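PDB 1QO8: probable fumarate reductase Ifc3 from Shewanella frigidimarina, which catalyses in vitro the essentially one-way reduction of fumarate to succinate, using an FAD and four covalently bound c-type hemes in each subunit of a homodimer. Local coordinates for residues Gln107-Lys112 with Thr294-Ile299; Ala139-Gly144 with Lys261-Asp266; Val215-Ser220 with Phe551-Gly556; Gly523-Gly528 with Ala560-Asp565. All blocks are in the same frame, centred on the assembly; numbering follows the deposited sequence.

Interaction 1 of 4, residues Gln107-Lys112 with Thr294-Ile299; sequences QDKIQK and TGYYMI
K109 and I110 of the helix 107-115 close on the ring of Y296, which stands on strand 295-301 of the mixed sheet 120-122/295-301/284-291/271-278 in the flavoprotein part, so that the helix lies against this sheet. The CH-pi contact comes first. K109 CB sits over one face of the phenol, 4.0 Å from the centroid of the Y296 ring and 25° off its normal, displaced toward the CD1 side. K109 CD passes beyond the rim near Y296 CD1 and CE1, and the chain, extended beyond CG, crosses the tyrosine at about a right angle. Lysine suits the place because its CB covers the ring while the rest of the chain carries the ammonium away from the strand.

The apolar contact is made by I110. With CG1 anti to the carbonyl carbon (chi1 -73°), this branch meets the CE2 side of the ring; the isoleucine also packs on V274 of strand 271-278 and V288 of strand 284-291. The polar end of the tyrosine is held as well, since D106 N is hydrogen-bonded to Y296 OH, and H290 stacks with the ring. The closest approach of I110 is 3.6 Å, from I110 CG1 to Y296 CE2.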
loop_
_atom_site.group_PDB
_atom_site.type_symbol
_atom_site.label_atom_id
_atom_site.label_comp_id
_atom_site.label_asym_id
_atom_site.label_seq_id
_atom_site.Cartn_x
_atom_site.Cartn_y
_atom_site.Cartn_z
ATOM N N GLN A 107 17.691 2.181 16.748
ATOM C CA GLN A 107 18.286 2.918 15.630
ATOM C C GLN A 107 19.707 3.371 15.961
ATOM O O GLN A 107 20.662 3.151 15.190
ATOM C CB GLN A 107 17.420 4.072 15.127
ATOM C CG GLN A 107 16.589 4.757 16.179
ATOM C CD GLN A 107 16.021 6.128 15.858
ATOM O OE1 GLN A 107 16.459 6.813 14.916
ATOM N NE2 GLN A 107 15.006 6.546 16.642
ATOM N N ASP A 108 19.852 3.835 17.194
ATOM C CA ASP A 108 21.234 4.231 17.619
ATOM C C ASP A 108 22.189 3.067 17.637
ATOM O O ASP A 108 23.278 3.136 17.013
ATOM C CB ASP A 108 21.039 5.168 18.832
ATOM C CG ASP A 108 20.413 6.484 18.284
ATOM O OD1 ASP A 108 20.609 6.848 17.084
ATOM O OD2 ASP A 108 19.659 7.227 18.955
ATOM N N LYS A 109 21.797 1.859 18.094
ATOM C CA LYS A 109 22.673 0.688 17.978
ATOM C C LYS A 109 22.852 0.151 16.573
ATOM O O LYS A 109 23.885 -0.428 16.199
ATOM C CB LYS A 109 22.158 -0.471 18.851
ATOM C CG LYS A 109 22.630 -0.392 20.279
ATOM C CD LYS A 109 21.733 -1.195 21.211
ATOM C CE LYS A 109 22.051 -0.843 22.657
ATOM N NZ LYS A 109 21.686 -2.022 23.489
ATOM N N ILE A 110 21.840 0.350 15.729
ATOM C CA ILE A 110 21.970 -0.057 14.329
ATOM C C ILE A 110 23.022 0.789 13.615
ATOM O O ILE A 110 23.831 0.358 12.802
ATOM C CB ILE A 110 20.561 0.032 13.718
ATOM C CG1 ILE A 110 19.707 -1.145 14.267
ATOM C CG2 ILE A 110 20.590 -0.035 12.208
ATOM C CD1 ILE A 110 18.251 -0.994 13.879
ATOM N N GLN A 111 22.908 2.103 13.799
ATOM C CA GLN A 111 23.871 3.103 13.328
ATOM C C GLN A 111 25.318 2.768 13.723
ATOM O O GLN A 111 26.178 2.632 12.836
ATOM C CB GLN A 111 23.550 4.446 14.001
ATOM C CG GLN A 111 22.590 5.331 13.246
ATOM C CD GLN A 111 22.540 6.761 13.787
ATOM O OE1 GLN A 111 22.261 7.052 14.964
ATOM N NE2 GLN A 111 22.788 7.723 12.875
ATOM N N LYS A 112 25.496 2.499 15.014
ATOM C CA LYS A 112 26.810 2.053 15.485
ATOM C C LYS A 112 27.320 0.841 14.738
ATOM O O LYS A 112 28.481 0.867 14.298
ATOM C CB LYS A 112 26.760 1.708 16.985
ATOM C CG LYS A 112 27.345 2.797 17.818
ATOM C CD LYS A 112 26.584 3.179 19.068
ATOM C CE LYS A 112 27.157 4.485 19.656
ATOM N NZ LYS A 112 26.301 4.937 20.796
ATOM N N THR A 294 24.341 -11.605 21.439
ATOM C CA THR A 294 25.492 -10.837 20.961
ATOM C C THR A 294 25.119 -9.389 20.682
ATOM O O THR A 294 25.987 -8.554 20.676
ATOM C CB THR A 294 26.021 -11.524 19.709
ATOM O OG1 THR A 294 25.193 -11.309 18.611
ATOM C CG2 THR A 294 26.162 -13.003 19.958
ATOM N N GLY A 295 23.831 -9.078 20.485
ATOM C CA GLY A 295 23.458 -7.682 20.264
ATOM C C GLY A 295 23.509 -7.406 18.776
ATOM O O GLY A 295 23.426 -8.325 17.925
ATOM N N TYR A 296 23.749 -6.149 18.432
ATOM C CA TYR A 296 23.673 -5.678 17.061
ATOM C C TYR A 296 25.010 -5.776 16.402
ATOM O O TYR A 296 26.015 -5.333 16.999
ATOM C CB TYR A 296 23.191 -4.239 16.970
ATOM C CG TYR A 296 21.744 -4.036 17.396
ATOM C CD1 TYR A 296 21.379 -3.991 18.736
ATOM C CD2 TYR A 296 20.751 -3.902 16.443
ATOM C CE1 TYR A 296 20.057 -3.796 19.068
ATOM C CE2 TYR A 296 19.430 -3.689 16.782
ATOM C CZ TYR A 296 19.087 -3.658 18.080
ATOM O OH TYR A 296 17.789 -3.453 18.456
ATOM N N TYR A 297 25.041 -6.259 15.188
ATOM C CA TYR A 297 26.298 -6.397 14.456
ATOM C C TYR A 297 26.004 -6.439 12.965
ATOM O O TYR A 297 24.837 -6.728 12.614
ATOM C CB TYR A 297 27.071 -7.632 14.822
ATOM C CG TYR A 297 26.514 -8.975 14.455
ATOM C CD1 TYR A 297 25.503 -9.518 15.253
ATOM C CD2 TYR A 297 26.966 -9.675 13.364
ATOM C CE1 TYR A 297 24.960 -10.762 14.929
ATOM C CE2 TYR A 297 26.428 -10.909 13.044
ATOM C CZ TYR A 297 25.420 -11.440 13.845
ATOM O OH TYR A 297 24.909 -12.667 13.557
ATOM N N MET A 298 26.995 -6.269 12.127
ATOM C CA MET A 298 26.743 -6.163 10.703
ATOM C C MET A 298 27.461 -7.370 10.104
ATOM O O MET A 298 28.579 -7.650 10.502
ATOM C CB MET A 298 27.217 -4.903 9.984
ATOM C CG MET A 298 27.295 -4.896 8.461
ATOM S SD MET A 298 27.685 -3.234 7.776
ATOM C CE MET A 298 27.947 -3.658 6.065
ATOM N N ILE A 299 26.756 -7.989 9.160
ATOM C CA ILE A 299 27.317 -8.995 8.303
ATOM C C ILE A 299 27.456 -8.341 6.916
ATOM O O ILE A 299 26.447 -7.840 6.477
ATOM C CB ILE A 299 26.397 -10.234 8.169
ATOM C CG1 ILE A 299 26.173 -10.926 9.512
ATOM C CG2 ILE A 299 26.881 -11.218 7.134
ATOM C CD1 ILE A 299 25.053 -11.973 9.486
#

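Interaction 2 of 4, residues Ala139-Gly144 with Lys261-Asp266; sequences AAKKAG and KEQGID
A lysine-to-carbonyl hydrogen bond, backed by aliphatic contact, joins K141 near the end of helix 131-143 to the turn Q263-I265 that follows helix 248-262, at the partly exposed margin of the FAD-binding domain. K141 NZ donates to Q263 O at 2.8 Å, and the approach lies in the carbonyl plane, with a C=O...N angle of 155°. Q263 is the first residue past helix 248-262 to leave helical angles, and its carbonyl is taken up by the side chain of K141. The lysine reaches it by a folded path: CG stands anti to the backbone N (chi1 -157°), but the chain bends at each torsion beyond, which draws it along the isoleucine.

K141 and I265 run antiparallel alongside each other, and K141 CE comes within 3.5 Å of I265 CG1, a tight fit for two carbons. I265 CD1 lies 4.0 Å from K141 CB. A branched apolar residue suits this buried position against K141, L149 and S137. G264, with phi 72°, makes the turn where a side chain would be less easily accommodated. With an alanine in place of K141, the Q263 carbonyl would probably lose this donor and I265 its aliphatic cover. On the other side of the contact, G144 ends helix 131-143 in a Schellman motif. The turn Q263-I265 leads into strand 267-268, the edge of the parallel sheet, beside strand 147-150; helix 131-143 begins within a GxGxxG-type sequence, consistent with a Rossmann-type dinucleotide-binding fold.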
loop_
_atom_site.group_PDB
_atom_site.type_symbol
_atom_site.label_atom_id
_atom_site.label_comp_id
_atom_site.label_asym_id
_atom_site.label_seq_id
_atom_site.Cartn_x
_atom_site.Cartn_y
_atom_site.Cartn_z
ATOM N N ALA A 139 20.423 -24.039 -2.545
ATOM C CA ALA A 139 20.822 -23.730 -3.917
ATOM C C ALA A 139 22.043 -22.796 -3.946
ATOM O O ALA A 139 22.802 -22.764 -4.937
ATOM C CB ALA A 139 19.692 -23.081 -4.704
ATOM N N ALA A 140 22.193 -21.950 -2.925
ATOM C CA ALA A 140 23.362 -21.047 -3.013
ATOM C C ALA A 140 24.627 -21.883 -2.722
ATOM O O ALA A 140 25.642 -21.635 -3.382
ATOM C CB ALA A 140 23.232 -19.809 -2.181
ATOM N N LYS A 141 24.547 -22.818 -1.785
ATOM C CA LYS A 141 25.646 -23.706 -1.432
ATOM C C LYS A 141 25.958 -24.651 -2.594
ATOM O O LYS A 141 27.124 -24.756 -2.983
ATOM C CB LYS A 141 25.317 -24.521 -0.198
ATOM C CG LYS A 141 26.381 -25.118 0.697
ATOM C CD LYS A 141 27.164 -24.032 1.390
ATOM C CE LYS A 141 27.292 -24.111 2.889
ATOM N NZ LYS A 141 28.107 -25.268 3.381
ATOM N N LYS A 142 24.963 -25.296 -3.202
ATOM C CA LYS A 142 25.173 -26.029 -4.426
ATOM C C LYS A 142 25.863 -25.218 -5.530
ATOM O O LYS A 142 26.581 -25.802 -6.356
ATOM C CB LYS A 142 23.864 -26.606 -5.035
ATOM C CG LYS A 142 24.135 -27.413 -6.296
ATOM C CD LYS A 142 23.067 -28.403 -6.698
ATOM C CE LYS A 142 23.519 -29.343 -7.809
ATOM N NZ LYS A 142 24.096 -30.602 -7.209
ATOM N N ALA A 143 25.569 -23.923 -5.629
ATOM C CA ALA A 143 26.130 -23.119 -6.707
ATOM C C ALA A 143 27.574 -22.745 -6.365
ATOM O O ALA A 143 28.351 -22.524 -7.278
ATOM C CB ALA A 143 25.351 -21.878 -7.049
ATOM N N GLY A 144 27.934 -22.742 -5.095
ATOM C CA GLY A 144 29.323 -22.837 -4.693
ATOM C C GLY A 144 29.663 -21.598 -3.884
ATOM O O GLY A 144 30.836 -21.266 -3.737
ATOM N N LYS A 261 21.688 -29.062 7.485
ATOM C CA LYS A 261 22.675 -29.608 8.405
ATOM C C LYS A 261 23.612 -30.584 7.713
ATOM O O LYS A 261 24.826 -30.397 7.896
ATOM C CB LYS A 261 22.002 -30.186 9.659
ATOM C CG LYS A 261 22.985 -30.729 10.692
ATOM C CD LYS A 261 22.410 -31.724 11.675
ATOM C CE LYS A 261 22.384 -31.291 13.130
ATOM N NZ LYS A 261 21.636 -32.235 14.033
ATOM N N GLU A 262 23.235 -31.480 6.827
ATOM C CA GLU A 262 24.157 -32.312 6.067
ATOM C C GLU A 262 25.095 -31.558 5.143
ATOM O O GLU A 262 26.231 -32.028 4.919
ATOM C CB GLU A 262 23.446 -33.427 5.263
ATOM C CG GLU A 262 22.854 -34.507 6.162
ATOM C CD GLU A 262 21.871 -35.501 5.606
ATOM O OE1 GLU A 262 21.630 -35.608 4.380
ATOM O OE2 GLU A 262 21.253 -36.276 6.386
ATOM N N GLN A 263 24.757 -30.428 4.545
ATOM C CA GLN A 263 25.592 -29.656 3.660
ATOM C C GLN A 263 26.395 -28.613 4.435
ATOM O O GLN A 263 26.909 -27.725 3.773
ATOM C CB GLN A 263 24.754 -28.833 2.663
ATOM C CG GLN A 263 24.015 -29.639 1.614
ATOM C CD GLN A 263 25.040 -30.176 0.619
ATOM O OE1 GLN A 263 25.789 -29.367 0.063
ATOM N NE2 GLN A 263 25.035 -31.490 0.494
ATOM N N GLY A 264 26.384 -28.603 5.738
ATOM C CA GLY A 264 27.052 -27.673 6.599
ATOM C C GLY A 264 26.552 -26.251 6.708
ATOM O O GLY A 264 27.219 -25.330 7.215
ATOM N N ILE A 265 25.336 -25.985 6.245
ATOM C CA ILE A 265 24.666 -24.721 6.517
ATOM C C ILE A 265 23.993 -24.828 7.877
ATOM O O ILE A 265 22.965 -25.577 7.946
ATOM C CB ILE A 265 23.538 -24.506 5.509
ATOM C CG1 ILE A 265 24.092 -24.640 4.083
ATOM C CG2 ILE A 265 22.878 -23.171 5.807
ATOM C CD1 ILE A 265 22.962 -24.768 3.076
ATOM N N ASP A 266 24.510 -24.155 8.892
ATOM C CA ASP A 266 23.761 -24.163 10.139
ATOM C C ASP A 266 22.859 -22.935 10.205
ATOM O O ASP A 266 23.384 -21.822 9.965
ATOM C CB ASP A 266 24.724 -24.282 11.324
ATOM C CG ASP A 266 25.379 -25.677 11.306
ATOM O OD1 ASP A 266 24.999 -26.546 10.460
ATOM O OD2 ASP A 266 26.274 -25.885 12.160
#

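Interaction 3 of 4, residues Val215-Ser220 with Phe551-Gly556; sequences VQWLES and FGRIAG
W217 O accepts the hydroxyl of S220 at 2.7 Å from S220 OG, a bond within helix 201-220 in which the donor is tilted 24° from the carbonyl plane. The side chain of W217 reaches out to helix 543-563 and meets R553, whose guanidinium lies flat on the indole. The two planes are only 3° apart, with centres separated by 4.0 Å. R553 NE stands over the face at 3.5 Å from W217 CG, toward the rim, while the centre of the guanidinium is above W217 CB.

The guanidinium thus lies partly over the ring and partly over the CB methylene: R553 CZ is 4.0 Å from the centroid of the W217 five-membered ring, an off-centre cation-pi contact, and R553 CD adds a CH-pi contact over the same ring. A bend at chi3 (74°) in the arginine chain turns the guanidinium parallel to the indole. This bridge between helix 201-220 and helix 543-563 belongs to the flavoprotein-like region and also borders helix 131-143. N135 of that helix accepts W217 NE1 through its OD1, fixing the rotation of the indole on which the arginine rests, and R553 touches N135 too.

Tryptophan suits this partly exposed place because its broad face can lie under a flat cation while its N-H is bonded at the edge. A serine in place of R553 is likely to leave the W217 face without its stacked cation and the indole less well covered on that side. A further apolar contact of W217 is with V549, one turn earlier on helix 543-563.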
loop_
_atom_site.group_PDB
_atom_site.type_symbol
_atom_site.label_atom_id
_atom_site.label_comp_id
_atom_site.label_asym_id
_atom_site.label_seq_id
_atom_site.Cartn_x
_atom_site.Cartn_y
_atom_site.Cartn_z
ATOM N N VAL A 215 9.407 -30.705 -6.705
ATOM C CA VAL A 215 8.917 -31.854 -5.966
ATOM C C VAL A 215 10.024 -32.933 -5.962
ATOM O O VAL A 215 10.380 -33.440 -4.910
ATOM C CB VAL A 215 7.624 -32.442 -6.552
ATOM C CG1 VAL A 215 7.291 -33.857 -6.002
ATOM C CG2 VAL A 215 6.423 -31.490 -6.288
ATOM N N GLN A 216 10.623 -33.133 -7.142
ATOM C CA GLN A 216 11.763 -33.988 -7.309
ATOM C C GLN A 216 12.983 -33.615 -6.488
ATOM O O GLN A 216 13.586 -34.466 -5.814
ATOM C CB GLN A 216 12.207 -33.983 -8.772
ATOM C CG GLN A 216 11.396 -34.915 -9.650
ATOM C CD GLN A 216 11.832 -34.674 -11.089
ATOM O OE1 GLN A 216 12.844 -35.242 -11.538
ATOM N NE2 GLN A 216 11.138 -33.831 -11.816
ATOM N N TRP A 217 13.298 -32.330 -6.503
ATOM C CA TRP A 217 14.308 -31.779 -5.606
ATOM C C TRP A 217 14.010 -32.090 -4.171
ATOM O O TRP A 217 14.879 -32.527 -3.438
ATOM C CB TRP A 217 14.412 -30.278 -5.890
ATOM C CG TRP A 217 14.987 -29.450 -4.768
ATOM C CD1 TRP A 217 14.361 -28.609 -3.916
ATOM C CD2 TRP A 217 16.365 -29.450 -4.381
ATOM N NE1 TRP A 217 15.248 -28.033 -3.013
ATOM C CE2 TRP A 217 16.510 -28.538 -3.310
ATOM C CE3 TRP A 217 17.497 -30.117 -4.861
ATOM C CZ2 TRP A 217 17.731 -28.303 -2.725
ATOM C CZ3 TRP A 217 18.711 -29.861 -4.272
ATOM C CH2 TRP A 217 18.823 -28.993 -3.184
ATOM N N LEU A 218 12.773 -31.891 -3.670
ATOM C CA LEU A 218 12.534 -32.241 -2.253
ATOM C C LEU A 218 12.678 -33.743 -1.984
ATOM O O LEU A 218 13.119 -34.136 -0.886
ATOM C CB LEU A 218 11.187 -31.688 -1.811
ATOM C CG LEU A 218 11.069 -30.143 -1.867
ATOM C CD1 LEU A 218 9.628 -29.684 -1.732
ATOM C CD2 LEU A 218 11.949 -29.503 -0.807
ATOM N N GLU A 219 12.195 -34.557 -2.922
ATOM C CA GLU A 219 12.329 -35.986 -2.917
ATOM C C GLU A 219 13.793 -36.452 -2.978
ATOM O O GLU A 219 14.086 -37.297 -2.153
ATOM C CB GLU A 219 11.668 -36.676 -4.148
ATOM C CG GLU A 219 10.151 -36.584 -3.869
ATOM C CD GLU A 219 9.393 -36.938 -5.125
ATOM O OE1 GLU A 219 9.886 -36.567 -6.216
ATOM O OE2 GLU A 219 8.366 -37.631 -5.027
ATOM N N SER A 220 14.635 -35.826 -3.781
ATOM C CA SER A 220 16.056 -36.155 -3.663
ATOM C C SER A 220 16.566 -35.921 -2.249
ATOM O O SER A 220 17.576 -36.528 -1.901
ATOM C CB SER A 220 16.960 -35.378 -4.594
ATOM O OG SER A 220 16.880 -33.968 -4.430
ATOM N N PHE A 551 10.941 -20.503 -6.303
ATOM C CA PHE A 551 11.620 -19.211 -6.373
ATOM C C PHE A 551 12.681 -19.171 -5.285
ATOM O O PHE A 551 13.619 -18.374 -5.328
ATOM C CB PHE A 551 10.625 -18.035 -6.278
ATOM C CG PHE A 551 9.935 -17.830 -7.611
ATOM C CD1 PHE A 551 10.606 -17.268 -8.689
ATOM C CD2 PHE A 551 8.614 -18.247 -7.763
ATOM C CE1 PHE A 551 9.981 -17.172 -9.920
ATOM C CE2 PHE A 551 7.984 -18.116 -8.996
ATOM C CZ PHE A 551 8.660 -17.588 -10.079
ATOM N N GLY A 552 12.514 -19.970 -4.214
ATOM C CA GLY A 552 13.561 -20.069 -3.191
ATOM C C GLY A 552 14.827 -20.582 -3.864
ATOM O O GLY A 552 15.914 -20.024 -3.598
ATOM N N ARG A 553 14.687 -21.530 -4.808
ATOM C CA ARG A 553 15.860 -22.143 -5.407
ATOM C C ARG A 553 16.401 -21.152 -6.474
ATOM O O ARG A 553 17.602 -21.085 -6.674
ATOM C CB ARG A 553 15.578 -23.469 -6.133
ATOM C CG ARG A 553 15.029 -24.599 -5.249
ATOM C CD ARG A 553 14.521 -25.772 -6.072
ATOM N NE ARG A 553 15.671 -26.526 -6.613
ATOM C CZ ARG A 553 15.534 -27.369 -7.642
ATOM N NH1 ARG A 553 14.372 -27.612 -8.268
ATOM N NH2 ARG A 553 16.606 -28.044 -8.038
ATOM N N ILE A 554 15.493 -20.464 -7.193
ATOM C CA ILE A 554 15.960 -19.443 -8.142
ATOM C C ILE A 554 16.665 -18.301 -7.420
ATOM O O ILE A 554 17.781 -17.916 -7.871
ATOM C CB ILE A 554 14.810 -18.953 -9.029
ATOM C CG1 ILE A 554 14.370 -20.013 -10.012
ATOM C CG2 ILE A 554 15.274 -17.731 -9.838
ATOM C CD1 ILE A 554 13.013 -19.784 -10.643
ATOM N N ALA A 555 16.168 -17.845 -6.259
ATOM C CA ALA A 555 16.773 -16.744 -5.541
ATOM C C ALA A 555 18.190 -17.060 -5.063
ATOM O O ALA A 555 19.089 -16.234 -5.060
ATOM C CB ALA A 555 15.998 -16.374 -4.259
ATOM N N GLY A 556 18.336 -18.276 -4.503
ATOM C CA GLY A 556 19.590 -18.791 -3.967
ATOM C C GLY A 556 20.601 -19.032 -5.102
ATOM O O GLY A 556 21.743 -18.622 -4.940
#

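Interaction 4 of 4, residues Gly523-Gly528 with Ala560-Asp565; sequences GLFAAG and AKHALD
F525 and H562 form an offset edge-to-face aromatic pair between strand 524-526, an outermost strand of the parallel sheet, and the last turn of helix 543-563. The edge of the phenylalanine is directed toward the face of the imidazole, with the centroids of the F525 and H562 rings 5.9 Å apart and the planes at 66°. The two side chains come closest at F525 CZ and H562 CB, 3.9 Å apart, and approach each other at a slant. F525 is apolar and buried, resting also on V305 of strand 303-306 and on A559 of the helix, as befits a residue wedged between sheet and helix.

H562 CE1 lies 3.7 Å from G523 N, a van der Waals contact at the corner where the chain turns into the strand. G523 has phi 98°, a conformation in which a side chain would run into the preceding carbonyl oxygen.

Polar bonds then fix the imidazole. With chi1 at 176° the ring of H562 points away from the backbone N and out toward G523, and both nitrogens are engaged: ND1 with S303 OG and NE2 with D522 OD1. Histidine suits the place because it offers a flat face to F525 and two polar atoms in one ring. Strand 524-526 runs beside 303-306, and G528 beyond it touches the FAD; helix 543-563 is a C-terminal helix laid against the parallel sheet, consistent with the FAD-binding fold of this family.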
loop_
_atom_site.group_PDB
_atom_site.type_symbol
_atom_site.label_atom_id
_atom_site.label_comp_id
_atom_site.label_asym_id
_atom_site.label_seq_id
_atom_site.Cartn_x
_atom_site.Cartn_y
_atom_site.Cartn_z
ATOM N N GLY A 523 22.611 -6.743 -5.512
ATOM C CA GLY A 523 22.846 -7.421 -4.218
ATOM C C GLY A 523 21.592 -7.981 -3.544
ATOM O O GLY A 523 21.758 -8.655 -2.488
ATOM N N LEU A 524 20.377 -7.693 -3.962
ATOM C CA LEU A 524 19.159 -8.014 -3.188
ATOM C C LEU A 524 18.221 -8.988 -3.909
ATOM O O LEU A 524 17.850 -8.756 -5.050
ATOM C CB LEU A 524 18.301 -6.790 -2.894
ATOM C CG LEU A 524 17.609 -6.575 -1.563
ATOM C CD1 LEU A 524 16.268 -5.879 -1.658
ATOM C CD2 LEU A 524 17.500 -7.755 -0.616
ATOM N N PHE A 525 17.869 -10.124 -3.314
ATOM C CA PHE A 525 16.985 -11.135 -3.931
ATOM C C PHE A 525 15.861 -11.494 -2.958
ATOM O O PHE A 525 15.983 -11.179 -1.775
ATOM C CB PHE A 525 17.764 -12.402 -4.305
ATOM C CG PHE A 525 18.923 -12.118 -5.257
ATOM C CD1 PHE A 525 20.146 -11.689 -4.747
ATOM C CD2 PHE A 525 18.752 -12.206 -6.607
ATOM C CE1 PHE A 525 21.175 -11.365 -5.600
ATOM C CE2 PHE A 525 19.797 -11.882 -7.483
ATOM C CZ PHE A 525 21.025 -11.478 -6.961
ATOM N N ALA A 526 14.809 -12.175 -3.388
ATOM C CA ALA A 526 13.732 -12.494 -2.435
ATOM C C ALA A 526 12.929 -13.676 -3.004
ATOM O O ALA A 526 12.931 -13.872 -4.225
ATOM C CB ALA A 526 12.866 -11.298 -2.120
ATOM N N ALA A 527 12.353 -14.440 -2.105
ATOM C CA ALA A 527 11.502 -15.574 -2.448
ATOM C C ALA A 527 10.475 -15.895 -1.389
ATOM O O ALA A 527 10.706 -15.607 -0.204
ATOM C CB ALA A 527 12.360 -16.815 -2.737
ATOM N N GLY A 528 9.260 -16.304 -1.803
ATOM C CA GLY A 528 8.340 -16.898 -0.842
ATOM C C GLY A 528 7.223 -15.887 -0.591
ATOM O O GLY A 528 7.114 -14.977 -1.403
ATOM N N ALA A 560 23.956 -16.641 -5.630
ATOM C CA ALA A 560 25.284 -17.234 -5.576
ATOM C C ALA A 560 26.082 -16.817 -6.819
ATOM O O ALA A 560 27.236 -16.407 -6.697
ATOM C CB ALA A 560 25.275 -18.747 -5.475
ATOM N N LYS A 561 25.412 -16.877 -7.950
ATOM C CA LYS A 561 25.969 -16.466 -9.225
ATOM C C LYS A 561 26.443 -15.015 -9.161
ATOM O O LYS A 561 27.549 -14.659 -9.602
ATOM C CB LYS A 561 24.963 -16.722 -10.358
ATOM C CG LYS A 561 25.204 -18.050 -11.046
ATOM C CD LYS A 561 24.116 -18.766 -11.804
ATOM C CE LYS A 561 23.426 -18.015 -12.917
ATOM N NZ LYS A 561 22.428 -18.822 -13.692
ATOM N N HIS A 562 25.690 -14.163 -8.442
ATOM C CA HIS A 562 26.041 -12.754 -8.371
ATOM C C HIS A 562 27.189 -12.543 -7.404
ATOM O O HIS A 562 27.977 -11.606 -7.573
ATOM C CB HIS A 562 24.804 -11.972 -7.937
ATOM C CG HIS A 562 25.049 -10.508 -7.721
ATOM N ND1 HIS A 562 25.397 -10.001 -6.465
ATOM C CD2 HIS A 562 25.027 -9.482 -8.581
ATOM C CE1 HIS A 562 25.508 -8.698 -6.590
ATOM N NE2 HIS A 562 25.275 -8.361 -7.858
ATOM N N ALA A 563 27.297 -13.389 -6.374
ATOM C CA ALA A 563 28.399 -13.300 -5.437
ATOM C C ALA A 563 29.728 -13.797 -5.996
ATOM O O ALA A 563 30.770 -13.258 -5.701
ATOM C CB ALA A 563 28.135 -14.099 -4.165
ATOM N N LEU A 564 29.675 -14.941 -6.650
ATOM C CA LEU A 564 30.829 -15.451 -7.387
ATOM C C LEU A 564 30.681 -14.732 -8.697
ATOM O O LEU A 564 29.848 -13.792 -8.652
ATOM C CB LEU A 564 30.546 -16.919 -7.687
ATOM C CG LEU A 564 30.247 -17.623 -6.367
ATOM C CD1 LEU A 564 29.625 -18.985 -6.576
ATOM C CD2 LEU A 564 31.504 -17.686 -5.526
ATOM N N ASP A 565 31.241 -15.158 -9.801
ATOM C CA ASP A 565 30.758 -14.410 -10.992
ATOM C C ASP A 565 31.879 -14.403 -12.005
ATOM O O ASP A 565 31.901 -15.022 -13.083
ATOM C CB ASP A 565 30.407 -12.954 -10.724
ATOM C CG ASP A 565 31.340 -11.872 -10.236
ATOM O OD1 ASP A 565 32.319 -11.724 -10.998
ATOM O OD2 ASP A 565 31.240 -11.171 -9.203
#

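Interaction 4 is the buried member of the set, an aromatic pair between sheet and helix, whereas interaction 3 is a surface contact and interactions 1 and 2 are partly buried. Interactions 3 and 4 share helix 543-563, and interaction 2 touches both: A139 and A140 pack on R553 and G556, and A143 on A560. These three contacts lie 13 to 15 Å apart between centres, round the parallel sheet and its helices. Interaction 1 stands apart on the mixed sheet, touching none of them. The chemistry follows the place: flat cation stacking near solvent, a lysine bonded to a turn carbonyl, a lysine methylene over tyrosine, and two rings inside.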